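Local coordinates for B12-binding domain-containing protein (Kitasatospora setae, PDB 6WTE), which probably acts as a radical SAM family methyltransferase, binding cobalamin and a [4Fe-4S] cluster and working by non-radical catalysis, at residues M62-T67 with T91-L96; L39-R44 with K49-E54; R3-V8 with T27-E32; I106-S109 with L115-Y118. All coordinates share one frame; numbering follows the deposited sequence.

Overall arrangement
From the N terminus, interaction 3 comes first. It joins strand 4-9 to helix 20-31 and closes the loop between them. Interaction 2 follows, closing the short turn from strand 35-40 into helix 48-58. Interaction 1 then links strand 63-67 to helix 83-96. Interaction 4 is last and joins two successive short helices, 106-109 and 112-119. The four lie in series, and none nests in or crosses another. Interactions 1, 2 and 3 meet in one sheet, where strand 4-9 sits between 35-40 and 63-67. Helices 48-58 and 83-96 also touch. Interaction 4 touches none of the other three; like interaction 1, it reaches the cobalamin. All four lie in the B12-binding region.

Interaction 1 of 4, residues M62-T67 with T91-L96; sequences MLVGVT and TEIRRL
No flat group lies between Val-64, Val-66 and Ile-93, so there are no faces or edges to assign across this contact. It is made by methyl groups alone. Val-64 and Val-66 are alternate residues of strand 63-67, and both send their side chains to the helix side. Ile-93 of helix 83-96 answers them with its two branches. Ile-93 CG2 lies 4.2 Å from Val-64 CG1, and these two side chains meet at a slant. On the longer arm, Ile-93 CD1 comes to 4.2 Å from Val-66 CG2, tip to tip. The torsions divide the work. In Ile-93, CG2 is anti to the backbone N while CG1 lies beside that N (chi1 -75°). The arm then runs on extended to CD1 (chi2 169°).

The contact belongs to the beta-alpha-beta unit made of strand 63-67, helix 83-96 and strand 101-104, part of the Rossmann-like B12-binding fold. Strand 63-67 pairs with strand 4-9 at one edge and strand 101-104 at the other. Ile-93 also touches Val-8 of strand 4-9.

The touching side chains are all buried and bring no polar atom to the meeting. This is a light apolar contact, at the long end of van der Waals range. The polar groups of the two segments act away from it. Thr-67 OG1 is hydrogen-bonded to N3B of the cobalamin, Glu-92 is hydrogen-bonded to His-53, and Arg-94 makes a salt bridge with Glu-122.

Interaction 2 of 4, residues L39-R44 with K49-E54; sequences LDLTFR and KTCLHE
Arg-44 and Cys-51 bring the two backbones closest, with CA atoms 7.3 Å apart, where the chain leaves strand 35-40 and turns back into helix 48-58. Cys-51 has the most surface buried in the contact. Its SG is anti to the backbone N (chi1 178°) and points among leucines. Cys-51 SG lies 3.6 Å from Leu-39 CD1 and 3.8 Å from Leu-41 CD2. The other methyl of Leu-39, CD2, meets Leu-52 CD2 at 3.6 Å. Arg-44 covers the outer side. Its chain is bent at chi2 and chi3, which folds the guanidinium back over the helix. One face rests on Cys-51 CB, 3.9 Å from Arg-44 CZ. Thr-50 CG2 lies at the edge, in the guanidinium plane.

The turn is braced from within. Asp-40 OD1 accepts a bond from Thr-42 N (3.2 Å), an Asx turn. It is nearly straight at the hydrogen (167°), but Thr-42 N approaches from above the carboxylate plane. This strand-turn-helix connection belongs to the B12-binding fold, with strand 35-40 at the border of its sheet. Leu-41 also packs on Ile-89 of helix 83-96.

The thiol acts here as an apolar partner. The arginine has its salt bridge with Asp-47, in the turn itself. Glu-54 OE1, 4.1 Å from Arg-44 NH2, is too far for a salt bridge and probably adds only a weak electrostatic pull.

Interaction 3 of 4, residues R3-V8 with T27-E32; sequences RLVLLV and TALEDE
Val-5 and Leu-29 form the apolar centre of this contact, between the first strand and first helix of the beta-alpha-beta unit 4-9, 20-31, 35-40. The unit is part of the Rossmann-like B12-binding fold. Leu-29 CD1 touches Val-5 CG1 at 3.9 Å, and the two side chains run nearly perpendicular. CG1 is the valine branch anti to the backbone N (chi1 178°). A second, polar touch lies at the outer end. Arg-3 NH2 gives a weak hydrogen bond to the backbone O of Glu-32, 3.2 Å long and bent to 127°. The oxygen lies in the guanidinium plane, at its edge. Glu-32 is the first residue beyond the helix, so this weak bond touches the chain just where it leaves the helix.

The next shell fixes both groups. The firmer partner of the arginine is Gly-33 O, hydrogen-bonded to Arg-3 NE, and the guanidinium has a cation-pi contact with Phe-34. Together these bind it to the connection that leads to strand 35-40. Leu-29 is also packed on Val-36 of that strand and on Leu-133 of helix 130-141. Farther out on the helix, Glu-30 and Asp-31 both make salt bridges with Arg-198. Val-5 is supported in turn from the residue that precedes strand 63-67: Met-62 CE lies 3.6 Å from Val-5 CG2.

Interaction 4 of 4, residues I106-S109 with L115-Y118; sequences IGFS and LVEY
Phe-108 has the most surface buried here, and Leu-115 comes next. The ring points away from its short helix toward helix 112-119, with CG anti to the backbone N (chi1 -174°). Two parts of Leu-115 touch it. Leu-115 CB lies 3.7 Å from Phe-108 CE1, approaching the ring obliquely. Leu-115 CD1 reaches back to 3.8 Å from Phe-108 CD1, and it lies equally close to Phe-108 CA. The two side chains thus lie alongside, pointing opposite ways. Val-116 closes the far end of the ring. Val-116 CG2 sits at the ring edge, near the plane, 3.8 Å from Phe-108 CZ.

Helix 106-109 is a single short turn and closely follows strand 101-104 of the parallel part of the B12-binding sheet. It stands at the strand's C-terminal end, where Rossmann-like folds commonly bind their cofactors. Ile-106 and Gly-107 touch the cobalamin itself. Phe-108 stands one step behind them, its side chain about 7 Å from the cofactor. Other parts of the fold cover the same group. Phe-108 also touches Val-68, and Leu-115 lies on Val-83 of helix 83-96. Val-116 packs on Ile-153 and Asn-155 of strand 153-156.

Interaction 1 of 4, residues M62-T67 with T91-L96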
loop_
_atom_site.group_PDB
_atom_site.type_symbol
_atom_site.label_atom_id
_atom_site.label_comp_id
_atom_site.label_asym_id
_atom_site.label_seq_id
_atom_site.Cartn_x
_atom_site.Cartn_y
_atom_site.Cartn_z
ATOM N N MET A 62 21.779 -5.453 -17.939
ATOM C CA MET A 62 21.115 -5.226 -19.215
ATOM C C MET A 62 19.682 -4.740 -19.056
ATOM O O MET A 62 19.057 -4.377 -20.055
ATOM C CB MET A 62 21.152 -6.496 -20.080
ATOM C CG MET A 62 20.672 -7.755 -19.400
ATOM S SD MET A 62 18.886 -7.982 -19.543
ATOM C CE MET A 62 18.660 -9.424 -18.505
ATOM N N LEU A 63 19.170 -4.700 -17.828
ATOM C CA LEU A 63 17.835 -4.200 -17.529
ATOM C C LEU A 63 17.851 -3.672 -16.102
ATOM O O LEU A 63 18.456 -4.289 -15.218
ATOM C CB LEU A 63 16.787 -5.305 -17.686
ATOM C CG LEU A 63 15.330 -5.014 -17.311
ATOM C CD1 LEU A 63 14.735 -3.900 -18.183
ATOM C CD2 LEU A 63 14.503 -6.295 -17.425
ATOM N N VAL A 64 17.208 -2.526 -15.884
ATOM C CA VAL A 64 17.136 -1.899 -14.567
ATOM C C VAL A 64 15.666 -1.745 -14.205
ATOM O O VAL A 64 14.915 -1.064 -14.912
ATOM C CB VAL A 64 17.853 -0.539 -14.536
ATOM C CG1 VAL A 64 17.707 0.120 -13.167
ATOM C CG2 VAL A 64 19.330 -0.688 -14.913
ATOM N N GLY A 65 15.252 -2.392 -13.123
ATOM C CA GLY A 65 13.898 -2.256 -12.614
ATOM C C GLY A 65 13.894 -1.360 -11.388
ATOM O O GLY A 65 14.797 -1.427 -10.555
ATOM N N VAL A 66 12.882 -0.506 -11.294
ATOM C CA VAL A 66 12.728 0.390 -10.149
ATOM C C VAL A 66 11.345 0.168 -9.552
ATOM O O VAL A 66 10.333 0.321 -10.248
ATOM C CB VAL A 66 12.918 1.863 -10.543
ATOM C CG1 VAL A 66 12.828 2.744 -9.311
ATOM C CG2 VAL A 66 14.269 2.066 -11.244
ATOM N N THR A 67 11.293 -0.176 -8.261
ATOM C CA THR A 67 10.007 -0.376 -7.595
ATOM C C THR A 67 9.533 0.941 -6.985
ATOM O O THR A 67 10.261 1.580 -6.219
ATOM C CB THR A 67 10.099 -1.488 -6.541
ATOM O OG1 THR A 67 8.825 -1.662 -5.906
ATOM C CG2 THR A 67 11.170 -1.195 -5.488
ATOM N N THR A 91 16.611 9.657 -12.789
ATOM C CA THR A 91 17.398 10.510 -13.674
ATOM C C THR A 91 18.890 10.252 -13.504
ATOM O O THR A 91 19.636 10.213 -14.490
ATOM C CB THR A 91 17.064 11.983 -13.422
ATOM O OG1 THR A 91 15.706 12.229 -13.798
ATOM C CG2 THR A 91 17.975 12.892 -14.231
ATOM N N GLU A 92 19.340 10.054 -12.260
ATOM C CA GLU A 92 20.745 9.718 -12.040
ATOM C C GLU A 92 21.090 8.356 -12.635
ATOM O O GLU A 92 22.163 8.188 -13.230
ATOM C CB GLU A 92 21.065 9.760 -10.545
ATOM C CG GLU A 92 22.540 9.563 -10.222
ATOM C CD GLU A 92 23.421 10.699 -10.728
ATOM O OE1 GLU A 92 22.919 11.828 -10.904
ATOM O OE2 GLU A 92 24.624 10.455 -10.950
ATOM N N ILE A 93 20.198 7.373 -12.488
ATOM C CA ILE A 93 20.427 6.060 -13.086
ATOM C C ILE A 93 20.677 6.194 -14.584
ATOM O O ILE A 93 21.628 5.619 -15.127
ATOM C CB ILE A 93 19.243 5.120 -12.799
ATOM C CG1 ILE A 93 19.269 4.641 -11.344
ATOM C CG2 ILE A 93 19.273 3.931 -13.744
ATOM C CD1 ILE A 93 17.981 3.931 -10.909
ATOM N N ARG A 94 19.831 6.967 -15.269
ATOM C CA ARG A 94 19.931 7.089 -16.719
ATOM C C ARG A 94 21.164 7.868 -17.155
ATOM O O ARG A 94 21.557 7.771 -18.321
ATOM C CB ARG A 94 18.662 7.732 -17.278
ATOM C CG ARG A 94 17.428 6.874 -17.024
ATOM C CD ARG A 94 16.164 7.476 -17.604
ATOM N NE ARG A 94 16.155 7.464 -19.065
ATOM C CZ ARG A 94 15.873 6.388 -19.795
ATOM N NH1 ARG A 94 15.596 5.232 -19.202
ATOM N NH2 ARG A 94 15.873 6.461 -21.118
ATOM N N ARG A 95 21.775 8.642 -16.254
ATOM C CA ARG A 95 23.066 9.249 -16.558
ATOM C C ARG A 95 24.199 8.234 -16.525
ATOM O O ARG A 95 25.252 8.481 -17.125
ATOM C CB ARG A 95 23.374 10.392 -15.581
ATOM C CG ARG A 95 22.484 11.618 -15.757
ATOM C CD ARG A 95 23.036 12.831 -15.011
ATOM N NE ARG A 95 22.020 13.867 -14.822
ATOM C CZ ARG A 95 22.064 14.806 -13.880
ATOM N NH1 ARG A 95 23.076 14.844 -13.024
ATOM N NH2 ARG A 95 21.091 15.704 -13.789
ATOM N N LEU A 96 23.993 7.094 -15.867
ATOM C CA LEU A 96 25.040 6.116 -15.609
ATOM C C LEU A 96 24.955 4.876 -16.487
ATOM O O LEU A 96 25.943 4.133 -16.577
ATOM C CB LEU A 96 24.995 5.687 -14.135
ATOM C CG LEU A 96 25.157 6.811 -13.107
ATOM C CD1 LEU A 96 24.857 6.303 -11.694
ATOM C CD2 LEU A 96 26.557 7.399 -13.172
#

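Interaction 2 of 4, residues L39-R44 with K49-E54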
loop_
_atom_site.group_PDB
_atom_site.type_symbol
_atom_site.label_atom_id
_atom_site.label_comp_id
_atom_site.label_asym_id
_atom_site.label_seq_id
_atom_site.Cartn_x
_atom_site.Cartn_y
_atom_site.Cartn_z
ATOM N N LEU A 39 19.862 -3.082 -5.399
ATOM C CA LEU A 39 20.499 -1.899 -4.842
ATOM C C LEU A 39 19.439 -1.207 -3.997
ATOM O O LEU A 39 18.491 -0.625 -4.535
ATOM C CB LEU A 39 21.037 -1.006 -5.960
ATOM C CG LEU A 39 22.274 -0.167 -5.705
ATOM C CD1 LEU A 39 23.412 -1.049 -5.202
ATOM C CD2 LEU A 39 22.660 0.518 -7.011
ATOM N N ASP A 40 19.558 -1.322 -2.677
ATOM C CA ASP A 40 18.542 -0.817 -1.759
ATOM C C ASP A 40 19.021 0.513 -1.186
ATOM O O ASP A 40 19.985 0.553 -0.413
ATOM C CB ASP A 40 18.261 -1.835 -0.656
ATOM C CG ASP A 40 17.036 -1.487 0.156
ATOM O OD1 ASP A 40 16.503 -0.378 -0.026
ATOM O OD2 ASP A 40 16.599 -2.330 0.963
ATOM N N LEU A 41 18.344 1.598 -1.561
ATOM C CA LEU A 41 18.762 2.937 -1.165
ATOM C C LEU A 41 18.154 3.388 0.154
ATOM O O LEU A 41 18.495 4.477 0.632
ATOM C CB LEU A 41 18.408 3.943 -2.268
ATOM C CG LEU A 41 18.961 3.612 -3.657
ATOM C CD1 LEU A 41 18.550 4.662 -4.686
ATOM C CD2 LEU A 41 20.477 3.467 -3.621
ATOM N N THR A 42 17.286 2.572 0.762
ATOM C CA THR A 42 16.612 2.981 1.993
ATOM C C THR A 42 17.612 3.292 3.101
ATOM O O THR A 42 17.458 4.279 3.827
ATOM C CB THR A 42 15.637 1.892 2.436
ATOM O OG1 THR A 42 14.685 1.668 1.390
ATOM C CG2 THR A 42 14.898 2.292 3.723
ATOM N N PHE A 43 18.651 2.470 3.237
ATOM C CA PHE A 43 19.677 2.699 4.243
ATOM C C PHE A 43 20.849 3.509 3.699
ATOM O O PHE A 43 21.913 3.552 4.326
ATOM C CB PHE A 43 20.168 1.362 4.808
ATOM C CG PHE A 43 19.056 0.416 5.183
ATOM C CD1 PHE A 43 18.130 0.756 6.152
ATOM C CD2 PHE A 43 18.942 -0.818 4.562
ATOM C CE1 PHE A 43 17.099 -0.118 6.497
ATOM C CE2 PHE A 43 17.922 -1.694 4.904
ATOM C CZ PHE A 43 17.000 -1.343 5.873
ATOM N N ARG A 44 20.675 4.157 2.548
ATOM C CA ARG A 44 21.673 5.048 1.969
ATOM C C ARG A 44 21.039 6.381 1.592
ATOM O O ARG A 44 21.414 7.009 0.596
ATOM C CB ARG A 44 22.337 4.400 0.755
ATOM C CG ARG A 44 23.016 3.064 1.038
ATOM C CD ARG A 44 24.297 3.235 1.846
ATOM N NE ARG A 44 25.279 4.074 1.164
ATOM C CZ ARG A 44 26.224 3.606 0.353
ATOM N NH1 ARG A 44 26.314 2.303 0.117
ATOM N NH2 ARG A 44 27.079 4.439 -0.230
ATOM N N LYS A 49 23.458 8.677 -4.228
ATOM C CA LYS A 49 24.203 8.855 -5.472
ATOM C C LYS A 49 25.537 8.123 -5.425
ATOM O O LYS A 49 25.957 7.520 -6.420
ATOM C CB LYS A 49 24.431 10.338 -5.757
ATOM C CG LYS A 49 23.199 11.084 -6.210
ATOM C CD LYS A 49 23.544 12.513 -6.585
ATOM C CE LYS A 49 22.304 13.285 -7.021
ATOM N NZ LYS A 49 22.628 14.674 -7.461
ATOM N N THR A 50 26.222 8.184 -4.281
ATOM C CA THR A 50 27.459 7.429 -4.101
ATOM C C THR A 50 27.223 5.940 -4.304
ATOM O O THR A 50 28.016 5.263 -4.968
ATOM C CB THR A 50 28.033 7.705 -2.711
ATOM O OG1 THR A 50 28.474 9.066 -2.647
ATOM C CG2 THR A 50 29.210 6.774 -2.401
ATOM N N CYS A 51 26.125 5.417 -3.758
ATOM C CA CYS A 51 25.797 4.012 -3.959
ATOM C C CYS A 51 25.630 3.695 -5.443
ATOM O O CYS A 51 26.162 2.694 -5.938
ATOM C CB CYS A 51 24.530 3.659 -3.179
ATOM S SG CYS A 51 24.002 1.957 -3.394
ATOM N N LEU A 52 24.901 4.549 -6.172
ATOM C CA LEU A 52 24.710 4.335 -7.606
ATOM C C LEU A 52 26.021 4.445 -8.372
ATOM O O LEU A 52 26.293 3.638 -9.270
ATOM C CB LEU A 52 23.708 5.345 -8.159
ATOM C CG LEU A 52 22.245 5.270 -7.718
ATOM C CD1 LEU A 52 21.464 6.336 -8.466
ATOM C CD2 LEU A 52 21.668 3.891 -7.981
ATOM N N HIS A 53 26.830 5.457 -8.054
ATOM C CA HIS A 53 28.098 5.645 -8.752
ATOM C C HIS A 53 28.992 4.423 -8.614
ATOM O O HIS A 53 29.595 3.974 -9.597
ATOM C CB HIS A 53 28.804 6.885 -8.218
ATOM C CG HIS A 53 28.067 8.156 -8.494
ATOM N ND1 HIS A 53 28.308 9.323 -7.804
ATOM C CD2 HIS A 53 27.086 8.439 -9.383
ATOM C CE1 HIS A 53 27.514 10.274 -8.261
ATOM N NE2 HIS A 53 26.759 9.763 -9.217
ATOM N N GLU A 54 29.080 3.861 -7.406
ATOM C CA GLU A 54 29.872 2.651 -7.215
ATOM C C GLU A 54 29.328 1.507 -8.060
ATOM O O GLU A 54 30.088 0.825 -8.756
ATOM C CB GLU A 54 29.906 2.262 -5.735
ATOM C CG GLU A 54 30.548 3.297 -4.827
ATOM C CD GLU A 54 30.323 3.005 -3.350
ATOM O OE1 GLU A 54 29.296 2.374 -3.008
ATOM O OE2 GLU A 54 31.173 3.410 -2.527
#

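Interaction 3 of 4, residues R3-V8 with T27-E32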
loop_
_atom_site.group_PDB
_atom_site.type_symbol
_atom_site.label_atom_id
_atom_site.label_comp_id
_atom_site.label_asym_id
_atom_site.label_seq_id
_atom_site.Cartn_x
_atom_site.Cartn_y
_atom_site.Cartn_z
ATOM N N ARG A 3 22.903 -11.600 -18.718
ATOM C CA ARG A 3 21.706 -12.055 -18.019
ATOM C C ARG A 3 21.529 -11.342 -16.682
ATOM O O ARG A 3 20.771 -11.808 -15.825
ATOM C CB ARG A 3 21.740 -13.576 -17.842
ATOM C CG ARG A 3 21.705 -14.329 -19.174
ATOM C CD ARG A 3 21.537 -15.836 -19.007
ATOM N NE ARG A 3 20.186 -16.210 -18.581
ATOM C CZ ARG A 3 19.144 -16.340 -19.401
ATOM N NH1 ARG A 3 19.288 -16.118 -20.701
ATOM N NH2 ARG A 3 17.954 -16.689 -18.923
ATOM N N LEU A 4 22.190 -10.200 -16.508
ATOM C CA LEU A 4 22.185 -9.464 -15.249
ATOM C C LEU A 4 21.056 -8.440 -15.233
ATOM O O LEU A 4 20.976 -7.581 -16.118
ATOM C CB LEU A 4 23.528 -8.771 -15.035
ATOM C CG LEU A 4 23.616 -7.840 -13.824
ATOM C CD1 LEU A 4 23.357 -8.609 -12.531
ATOM C CD2 LEU A 4 24.975 -7.141 -13.785
ATOM N N VAL A 5 20.198 -8.530 -14.218
ATOM C CA VAL A 5 19.120 -7.579 -13.974
ATOM C C VAL A 5 19.404 -6.869 -12.654
ATOM O O VAL A 5 19.659 -7.521 -11.635
ATOM C CB VAL A 5 17.743 -8.273 -13.910
ATOM C CG1 VAL A 5 16.660 -7.257 -13.615
ATOM C CG2 VAL A 5 17.434 -9.025 -15.196
ATOM N N LEU A 6 19.356 -5.543 -12.672
ATOM C CA LEU A 6 19.441 -4.742 -11.458
ATOM C C LEU A 6 18.041 -4.335 -11.024
ATOM O O LEU A 6 17.241 -3.894 -11.854
ATOM C CB LEU A 6 20.287 -3.490 -11.680
ATOM C CG LEU A 6 20.173 -2.450 -10.565
ATOM C CD1 LEU A 6 20.772 -2.970 -9.239
ATOM C CD2 LEU A 6 20.813 -1.145 -11.011
ATOM N N LEU A 7 17.755 -4.480 -9.730
ATOM C CA LEU A 7 16.516 -3.996 -9.131
ATOM C C LEU A 7 16.867 -2.948 -8.085
ATOM O O LEU A 7 17.703 -3.200 -7.211
ATOM C CB LEU A 7 15.714 -5.142 -8.504
ATOM C CG LEU A 7 15.328 -6.281 -9.452
ATOM C CD1 LEU A 7 14.711 -7.445 -8.681
ATOM C CD2 LEU A 7 14.343 -5.754 -10.515
ATOM N N VAL A 8 16.243 -1.775 -8.181
ATOM C CA VAL A 8 16.553 -0.635 -7.323
ATOM C C VAL A 8 15.368 -0.361 -6.407
ATOM O O VAL A 8 14.232 -0.241 -6.881
ATOM C CB VAL A 8 16.873 0.616 -8.159
ATOM C CG1 VAL A 8 17.128 1.809 -7.250
ATOM C CG2 VAL A 8 18.071 0.361 -9.076
ATOM N N THR A 27 13.118 -13.866 -7.000
ATOM C CA THR A 27 12.877 -15.307 -7.064
ATOM C C THR A 27 12.520 -15.741 -8.479
ATOM O O THR A 27 13.103 -16.689 -9.017
ATOM C CB THR A 27 11.764 -15.697 -6.091
ATOM O OG1 THR A 27 12.211 -15.472 -4.751
ATOM C CG2 THR A 27 11.391 -17.168 -6.254
ATOM N N ALA A 28 11.569 -15.042 -9.102
ATOM C CA ALA A 28 11.124 -15.414 -10.439
ATOM C C ALA A 28 12.258 -15.287 -11.450
ATOM O O ALA A 28 12.476 -16.181 -12.274
ATOM C CB ALA A 28 9.939 -14.543 -10.846
ATOM N N LEU A 29 12.987 -14.175 -11.400
ATOM C CA LEU A 29 14.066 -13.968 -12.361
ATOM C C LEU A 29 15.172 -15.000 -12.181
ATOM O O LEU A 29 15.667 -15.563 -13.161
ATOM C CB LEU A 29 14.615 -12.554 -12.221
ATOM C CG LEU A 29 13.770 -11.439 -12.830
ATOM C CD1 LEU A 29 14.313 -10.110 -12.351
ATOM C CD2 LEU A 29 13.798 -11.531 -14.353
ATOM N N GLU A 30 15.555 -15.279 -10.932
ATOM C CA GLU A 30 16.584 -16.287 -10.695
ATOM C C GLU A 30 16.129 -17.667 -11.155
ATOM O O GLU A 30 16.915 -18.425 -11.736
ATOM C CB GLU A 30 16.965 -16.314 -9.213
ATOM C CG GLU A 30 17.759 -15.099 -8.763
ATOM C CD GLU A 30 18.181 -15.184 -7.308
ATOM O OE1 GLU A 30 17.560 -15.960 -6.555
ATOM O OE2 GLU A 30 19.133 -14.473 -6.922
ATOM N N ASP A 31 14.859 -18.012 -10.910
ATOM C CA ASP A 31 14.350 -19.310 -11.332
ATOM C C ASP A 31 14.328 -19.453 -12.849
ATOM O O ASP A 31 14.367 -20.581 -13.352
ATOM C CB ASP A 31 12.947 -19.548 -10.761
ATOM C CG ASP A 31 12.957 -19.821 -9.262
ATOM O OD1 ASP A 31 14.050 -19.879 -8.659
ATOM O OD2 ASP A 31 11.865 -19.983 -8.684
ATOM N N GLU A 32 14.268 -18.345 -13.583
ATOM C CA GLU A 32 14.305 -18.353 -15.040
ATOM C C GLU A 32 15.712 -18.190 -15.597
ATOM O O GLU A 32 15.871 -18.005 -16.808
ATOM C CB GLU A 32 13.398 -17.255 -15.599
ATOM C CG GLU A 32 11.916 -17.516 -15.384
ATOM C CD GLU A 32 11.417 -18.720 -16.160
ATOM O OE1 GLU A 32 11.956 -18.995 -17.253
ATOM O OE2 GLU A 32 10.486 -19.396 -15.673
#

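Interaction 4 of 4, residues I106-S109 with L115-Y118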
loop_
_atom_site.group_PDB
_atom_site.type_symbol
_atom_site.label_atom_id
_atom_site.label_comp_id
_atom_site.label_asym_id
_atom_site.label_seq_id
_atom_site.Cartn_x
_atom_site.Cartn_y
_atom_site.Cartn_z
ATOM N N ILE A 106 3.028 -1.053 -6.412
ATOM C CA ILE A 106 1.612 -0.836 -6.140
ATOM C C ILE A 106 1.248 0.630 -6.378
ATOM O O ILE A 106 0.364 0.935 -7.186
ATOM C CB ILE A 106 1.238 -1.333 -4.726
ATOM C CG1 ILE A 106 -0.109 -0.764 -4.276
ATOM C CG2 ILE A 106 2.341 -1.051 -3.697
ATOM C CD1 ILE A 106 -1.280 -1.069 -5.198
ATOM N N GLY A 107 1.952 1.560 -5.725
ATOM C CA GLY A 107 1.742 2.971 -6.030
ATOM C C GLY A 107 1.945 3.286 -7.501
ATOM O O GLY A 107 1.169 4.039 -8.102
ATOM N N PHE A 108 2.976 2.698 -8.104
ATOM C CA PHE A 108 3.199 2.869 -9.539
ATOM C C PHE A 108 1.976 2.454 -10.352
ATOM O O PHE A 108 1.572 3.152 -11.294
ATOM C CB PHE A 108 4.423 2.050 -9.944
ATOM C CG PHE A 108 4.854 2.251 -11.368
ATOM C CD1 PHE A 108 5.762 3.247 -11.690
ATOM C CD2 PHE A 108 4.380 1.427 -12.381
ATOM C CE1 PHE A 108 6.180 3.425 -13.000
ATOM C CE2 PHE A 108 4.798 1.613 -13.701
ATOM C CZ PHE A 108 5.693 2.603 -13.999
ATOM N N SER A 109 1.355 1.332 -9.984
ATOM C CA SER A 109 0.222 0.785 -10.725
ATOM C C SER A 109 -1.055 1.607 -10.586
ATOM O O SER A 109 -2.020 1.337 -11.314
ATOM C CB SER A 109 -0.040 -0.656 -10.271
ATOM O OG SER A 109 1.035 -1.507 -10.647
ATOM N N LEU A 115 3.367 7.773 -14.923
ATOM C CA LEU A 115 4.685 7.684 -14.316
ATOM C C LEU A 115 5.743 7.243 -15.320
ATOM O O LEU A 115 6.881 7.718 -15.259
ATOM C CB LEU A 115 4.643 6.745 -13.108
ATOM C CG LEU A 115 3.916 7.376 -11.920
ATOM C CD1 LEU A 115 3.953 6.458 -10.698
ATOM C CD2 LEU A 115 4.529 8.730 -11.593
ATOM N N VAL A 116 5.402 6.341 -16.249
ATOM C CA VAL A 116 6.356 6.006 -17.303
ATOM C C VAL A 116 6.780 7.273 -18.039
ATOM O O VAL A 116 7.971 7.510 -18.276
ATOM C CB VAL A 116 5.770 4.966 -18.276
ATOM C CG1 VAL A 116 6.614 4.914 -19.537
ATOM C CG2 VAL A 116 5.739 3.580 -17.649
ATOM N N GLU A 117 5.810 8.128 -18.376
ATOM C CA GLU A 117 6.129 9.350 -19.108
ATOM C C GLU A 117 6.831 10.370 -18.216
ATOM O O GLU A 117 7.788 11.025 -18.649
ATOM C CB GLU A 117 4.853 9.933 -19.725
ATOM C CG GLU A 117 4.142 8.956 -20.665
ATOM C CD GLU A 117 3.049 9.606 -21.496
ATOM O OE1 GLU A 117 2.854 10.831 -21.369
ATOM O OE2 GLU A 117 2.371 8.883 -22.260
ATOM N N TYR A 118 6.378 10.513 -16.965
ATOM C CA TYR A 118 6.996 11.462 -16.041
ATOM C C TYR A 118 8.444 11.085 -15.744
ATOM O O TYR A 118 9.336 11.941 -15.740
ATOM C CB TYR A 118 6.180 11.516 -14.747
ATOM C CG TYR A 118 6.744 12.378 -13.639
ATOM C CD1 TYR A 118 6.752 13.766 -13.737
ATOM C CD2 TYR A 118 7.235 11.805 -12.472
ATOM C CE1 TYR A 118 7.246 14.553 -12.709
ATOM C CE2 TYR A 118 7.734 12.586 -11.435
ATOM C CZ TYR A 118 7.735 13.953 -11.560
ATOM O OH TYR A 118 8.228 14.718 -10.531
#